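Local atomic coordinates of folylpolyglutamate synthase (FolC) (Helicobacter pylori, PDB entry 6K8C), a protein that probably adds glutamate to dihydropteroate, giving dihydrofolate, and then extends tetrahydrofolates into folylpolyglutamates, consuming ATP at each addition. Residues K225-R228 with D229-R233; R343-L347 with E348-G352. All blocks are in the same frame, centred on the assembly; numbering follows the deposited sequence.

Contact 1 of 2, residues K225-R228 with D229-R233; sequences KGVR and DYIER
Lys225 and Asp229 are brought together by their first torsions: CG of Lys225 lies anti to its own nitrogen (chi1 157°), whereas CG of Asp229 lies beside its nitrogen (chi1 -74°). They sit one turn apart on the alpha helix 225-234, in the Mur ligase middle domain, and the side chains pass each other at a slant. Contact is made by methylene rather than ammonium, with Lys225 CG 3.4 Å from Asp229 OD2. The Lys225 chain bends further along, and NZ stays 5.6 Å from Asp229 OD2, too far for a salt bridge although the opposite charges probably attract. Beneath them the i to i+4 backbone pattern runs regularly, its shortest member in this span being Asp229 N to Lys225 O at 2.7 Å.

Arg228 and Glu232 suit the exposed flank because both are long and polar. Glu232 bends back at chi2 (-26°), and water connects the pair: it donates to Glu232 OE1 at 2.6 Å and weakly accepts from Arg228 NH1. Val227 and Ile231 instead serve the buried flank, where branched apolar side chains fit; their CG1 atoms meet at 4.3 Å. Val227 also packs on Leu244 of helix 241-254. Tyr230, buried too, carries its ring away from the first turn, sends its hydroxyl to the backbone oxygen of Lys267 and meets the ring of Tyr234.

Gly226 has no side chain; its contact is made through the carbonyl oxygen. This atom accepts from Tyr230 N at 3.0 Å and also from a second water, which reaches across to the end of Arg233. One face of the guanidinium lies over Tyr230 CA, which sits toward its rim, and that water is held 2.8 Å from Arg233 NH1.

Contact 2 of 2, residues R343-L347 with E348-G352; sequences RVIKL and EKLKG
Ile345 and Leu350 meet in a hydrophobic staple at the start of helix 347-357, the residue before the N-cap packing on the fourth residue after it. The buried side is apolar and covered, at ordinary spacing: Ile345 CG2 lies 4.1 Å from Leu350 CB, the two side chains crossing at nearly a right angle. Ile345 reaches in from the loop, and Leu350 also leans on Ile336 of strand 331-336, so apolar residues suit both places. Lys346 holds the N-cap position; its backbone closes the first turn, Leu350 N donating to Lys346 O at 3.1 Å, while its side chain leads away from the helix.

The solvent side is loose at its charged ends, apart from one tight spot. Lys349 lays its aliphatic part across Ile345, CD 4.1 Å from Ile345 CG1, and carries its ammonium beyond. Glu348 bends at chi2 and makes a long salt bridge, its OE2 3.6 Å from Lys351 NZ; an acid at a helix start is probably favoured by the helix dipole. Partly exposed Leu347 touches Ile336 as well. With CG anti to the nitrogen (chi1 -170°), it slants across the extended Lys351 chain, CD1 coming within a tight 3.5 Å of Lys351 CE.

In the fold
Contact 1 and contact 2 are both local, the first within a helix, the second at a helix N-terminus, and they belong to different parts of the ligase: 225-233 to the Mur ligase middle domain, 343-352 to the glutamate ligase domain. Their centres are about 38 Å apart and their nearest atoms about 29 Å, so they do not touch. Contact 1 follows strand 215-218, the edge of the eight-stranded sheet; contact 2 follows strand 331-336 of the six-stranded sheet and opens the helix leading to edge strand 361-363. In Mur ligase relatives ATP binds to the middle domain, facing the cleft between domains. Neither contact includes a ligand, and each lies over 20 Å from the chain centre.

Contact 1 of 2, residues K225-R228 with D229-R233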
loop_
_atom_site.group_PDB
_atom_site.type_symbol
_atom_site.label_atom_id
_atom_site.label_comp_id
_atom_site.label_asym_id
_atom_site.label_seq_id
_atom_site.Cartn_x
_atom_site.Cartn_y
_atom_site.Cartn_z
ATOM N N LYS A 225 18.640 -0.957 -17.409
ATOM C CA LYS A 225 17.955 -0.964 -18.697
ATOM C C LYS A 225 16.778 -1.934 -18.689
ATOM O O LYS A 225 15.712 -1.631 -19.236
ATOM C CB LYS A 225 18.943 -1.318 -19.811
ATOM C CG LYS A 225 18.297 -1.894 -21.066
ATOM C CD LYS A 225 19.219 -1.783 -22.273
ATOM C CE LYS A 225 19.127 -0.410 -22.920
ATOM N NZ LYS A 225 20.028 -0.294 -24.103
ATOM N N GLY A 226 16.952 -3.102 -18.071
ATOM C CA GLY A 226 15.863 -4.064 -18.008
ATOM C C GLY A 226 14.631 -3.509 -17.319
ATOM O O GLY A 226 13.503 -3.761 -17.747
ATOM N N VAL A 227 14.832 -2.738 -16.247
ATOM C CA VAL A 227 13.706 -2.125 -15.550
ATOM C C VAL A 227 13.112 -0.996 -16.381
ATOM O O VAL A 227 11.887 -0.870 -16.492
ATOM C CB VAL A 227 14.142 -1.639 -14.154
ATOM C CG1 VAL A 227 13.107 -0.686 -13.565
ATOM C CG2 VAL A 227 14.358 -2.820 -13.240
ATOM N N ARG A 228 13.962 -0.155 -16.980
ATOM C CA ARG A 228 13.449 0.874 -17.878
ATOM C C ARG A 228 12.638 0.257 -19.009
ATOM O O ARG A 228 11.558 0.751 -19.347
ATOM C CB ARG A 228 14.592 1.715 -18.455
ATOM C CG ARG A 228 15.186 2.707 -17.479
ATOM C CD ARG A 228 15.209 4.126 -18.022
ATOM N NE ARG A 228 15.787 5.063 -17.060
ATOM C CZ ARG A 228 15.141 5.556 -16.007
ATOM N NH1 ARG A 228 13.882 5.208 -15.769
ATOM N NH2 ARG A 228 15.754 6.404 -15.191
ATOM N N ASP A 229 13.146 -0.826 -19.604
ATOM C CA ASP A 229 12.446 -1.463 -20.715
ATOM C C ASP A 229 11.097 -2.011 -20.271
ATOM O O ASP A 229 10.089 -1.852 -20.971
ATOM C CB ASP A 229 13.311 -2.580 -21.299
ATOM C CG ASP A 229 14.482 -2.047 -22.112
ATOM O OD1 ASP A 229 14.552 -0.822 -22.322
ATOM O OD2 ASP A 229 15.333 -2.852 -22.535
ATOM N N TYR A 230 11.060 -2.657 -19.105
ATOM C CA TYR A 230 9.801 -3.181 -18.585
ATOM C C TYR A 230 8.789 -2.062 -18.373
ATOM O O TYR A 230 7.619 -2.187 -18.754
ATOM C CB TYR A 230 10.060 -3.940 -17.282
ATOM C CG TYR A 230 8.808 -4.294 -16.508
ATOM C CD1 TYR A 230 8.082 -5.437 -16.810
ATOM C CD2 TYR A 230 8.353 -3.482 -15.478
ATOM C CE1 TYR A 230 6.930 -5.765 -16.099
ATOM C CE2 TYR A 230 7.212 -3.803 -14.761
ATOM C CZ TYR A 230 6.500 -4.937 -15.080
ATOM O OH TYR A 230 5.362 -5.253 -14.360
ATOM N N ILE A 231 9.227 -0.950 -17.779
ATOM C CA ILE A 231 8.312 0.155 -17.502
ATOM C C ILE A 231 7.775 0.753 -18.801
ATOM O O ILE A 231 6.578 1.039 -18.919
ATOM C CB ILE A 231 9.005 1.221 -16.633
ATOM C CG1 ILE A 231 9.337 0.661 -15.244
ATOM C CG2 ILE A 231 8.118 2.444 -16.493
ATOM C CD1 ILE A 231 8.116 0.353 -14.393
ATOM N N GLU A 232 8.645 0.954 -19.794
ATOM C CA GLU A 232 8.194 1.567 -21.042
ATOM C C GLU A 232 7.291 0.624 -21.831
ATOM O O GLU A 232 6.295 1.056 -22.422
ATOM C CB GLU A 232 9.390 1.986 -21.904
ATOM C CG GLU A 232 10.462 2.866 -21.241
ATOM C CD GLU A 232 9.963 3.717 -20.078
ATOM O OE1 GLU A 232 10.565 3.624 -18.982
ATOM O OE2 GLU A 232 8.999 4.493 -20.261
ATOM N N ARG A 233 7.627 -0.667 -21.849
ATOM C CA ARG A 233 6.868 -1.644 -22.623
ATOM C C ARG A 233 5.404 -1.703 -22.196
ATOM O O ARG A 233 4.526 -1.959 -23.026
ATOM C CB ARG A 233 7.546 -3.009 -22.492
ATOM C CG ARG A 233 6.677 -4.231 -22.711
ATOM C CD ARG A 233 7.391 -5.462 -22.169
ATOM N NE ARG A 233 8.843 -5.321 -22.275
ATOM C CZ ARG A 233 9.717 -5.851 -21.425
ATOM N NH1 ARG A 233 11.016 -5.660 -21.611
ATOM N NH2 ARG A 233 9.298 -6.567 -20.387
HETATM O O HOH W 1 12.681 -5.794 -19.419
HETATM O O HOH W 2 11.516 4.456 -16.710
#

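Contact 2 of 2, residues R343-L347 with E348-G352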
loop_
_atom_site.group_PDB
_atom_site.type_symbol
_atom_site.label_atom_id
_atom_site.label_comp_id
_atom_site.label_asym_id
_atom_site.label_seq_id
_atom_site.Cartn_x
_atom_site.Cartn_y
_atom_site.Cartn_z
ATOM N N ARG A 343 -6.417 15.345 9.737
ATOM C CA ARG A 343 -5.227 15.786 9.017
ATOM C C ARG A 343 -5.502 16.122 7.553
ATOM O O ARG A 343 -4.558 16.202 6.760
ATOM C CB ARG A 343 -4.116 14.741 9.124
ATOM C CG ARG A 343 -3.446 14.723 10.488
ATOM C CD ARG A 343 -2.943 16.115 10.890
ATOM N NE ARG A 343 -1.781 16.560 10.119
ATOM C CZ ARG A 343 -1.614 17.794 9.648
ATOM N NH1 ARG A 343 -2.538 18.724 9.857
ATOM N NH2 ARG A 343 -0.519 18.099 8.965
ATOM N N VAL A 344 -6.768 16.327 7.183
ATOM C CA VAL A 344 -7.091 16.795 5.843
ATOM C C VAL A 344 -6.793 18.288 5.744
ATOM O O VAL A 344 -6.918 19.037 6.723
ATOM C CB VAL A 344 -8.564 16.482 5.516
ATOM C CG1 VAL A 344 -9.031 17.201 4.248
ATOM C CG2 VAL A 344 -8.763 14.979 5.386
ATOM N N ILE A 345 -6.365 18.724 4.554
ATOM C CA ILE A 345 -6.134 20.142 4.319
ATOM C C ILE A 345 -7.390 20.940 4.677
ATOM O O ILE A 345 -8.525 20.482 4.490
ATOM C CB ILE A 345 -5.711 20.391 2.859
ATOM C CG1 ILE A 345 -5.275 21.841 2.651
ATOM C CG2 ILE A 345 -6.835 20.058 1.892
ATOM C CD1 ILE A 345 -4.369 22.033 1.457
ATOM N N LYS A 346 -7.183 22.135 5.223
ATOM C CA LYS A 346 -8.304 23.003 5.549
ATOM C C LYS A 346 -8.949 23.531 4.272
ATOM O O LYS A 346 -8.265 23.840 3.293
ATOM C CB LYS A 346 -7.847 24.159 6.440
ATOM C CG LYS A 346 -7.938 23.863 7.939
ATOM C CD LYS A 346 -9.102 22.924 8.261
ATOM C CE LYS A 346 -9.285 22.749 9.764
ATOM N NZ LYS A 346 -10.547 22.023 10.095
ATOM N N LEU A 347 -10.278 23.636 4.298
ATOM C CA LEU A 347 -11.044 23.897 3.083
ATOM C C LEU A 347 -10.660 25.231 2.450
ATOM O O LEU A 347 -10.467 25.319 1.232
ATOM C CB LEU A 347 -12.538 23.848 3.410
ATOM C CG LEU A 347 -13.599 23.860 2.308
ATOM C CD1 LEU A 347 -13.975 25.289 1.958
ATOM C CD2 LEU A 347 -13.151 23.089 1.071
ATOM N N GLU A 348 -10.546 26.287 3.262
ATOM C CA GLU A 348 -10.264 27.609 2.708
ATOM C C GLU A 348 -8.838 27.709 2.182
ATOM O O GLU A 348 -8.584 28.454 1.227
ATOM C CB GLU A 348 -10.525 28.689 3.758
ATOM C CG GLU A 348 -11.997 28.875 4.090
ATOM C CD GLU A 348 -12.814 29.301 2.886
ATOM O OE1 GLU A 348 -12.379 30.232 2.174
ATOM O OE2 GLU A 348 -13.888 28.704 2.650
ATOM N N LYS A 349 -7.898 26.979 2.785
ATOM C CA LYS A 349 -6.540 26.943 2.252
ATOM C C LYS A 349 -6.517 26.291 0.874
ATOM O O LYS A 349 -5.876 26.795 -0.057
ATOM C CB LYS A 349 -5.618 26.203 3.221
ATOM C CG LYS A 349 -4.176 26.104 2.758
ATOM C CD LYS A 349 -3.340 25.277 3.722
ATOM C CE LYS A 349 -1.993 24.915 3.115
ATOM N NZ LYS A 349 -0.923 24.828 4.147
ATOM N N LEU A 350 -7.221 25.166 0.725
ATOM C CA LEU A 350 -7.308 24.504 -0.572
ATOM C C LEU A 350 -7.953 25.414 -1.610
ATOM O O LEU A 350 -7.503 25.472 -2.762
ATOM C CB LEU A 350 -8.095 23.199 -0.440
ATOM C CG LEU A 350 -8.332 22.405 -1.725
ATOM C CD1 LEU A 350 -7.012 22.143 -2.447
ATOM C CD2 LEU A 350 -9.060 21.099 -1.425
ATOM N N LYS A 351 -9.006 26.137 -1.219
ATOM C CA LYS A 351 -9.641 27.075 -2.138
ATOM C C LYS A 351 -8.661 28.138 -2.615
ATOM O O LYS A 351 -8.744 28.589 -3.764
ATOM C CB LYS A 351 -10.848 27.737 -1.473
ATOM C CG LYS A 351 -12.115 26.890 -1.446
ATOM C CD LYS A 351 -13.282 27.695 -0.879
ATOM C CE LYS A 351 -14.604 26.949 -1.002
ATOM N NZ LYS A 351 -15.708 27.641 -0.274
ATOM N N GLY A 352 -7.732 28.553 -1.751
ATOM C CA GLY A 352 -6.766 29.564 -2.145
ATOM C C GLY A 352 -5.733 29.043 -3.122
ATOM O O GLY A 352 -5.273 29.783 -3.997
#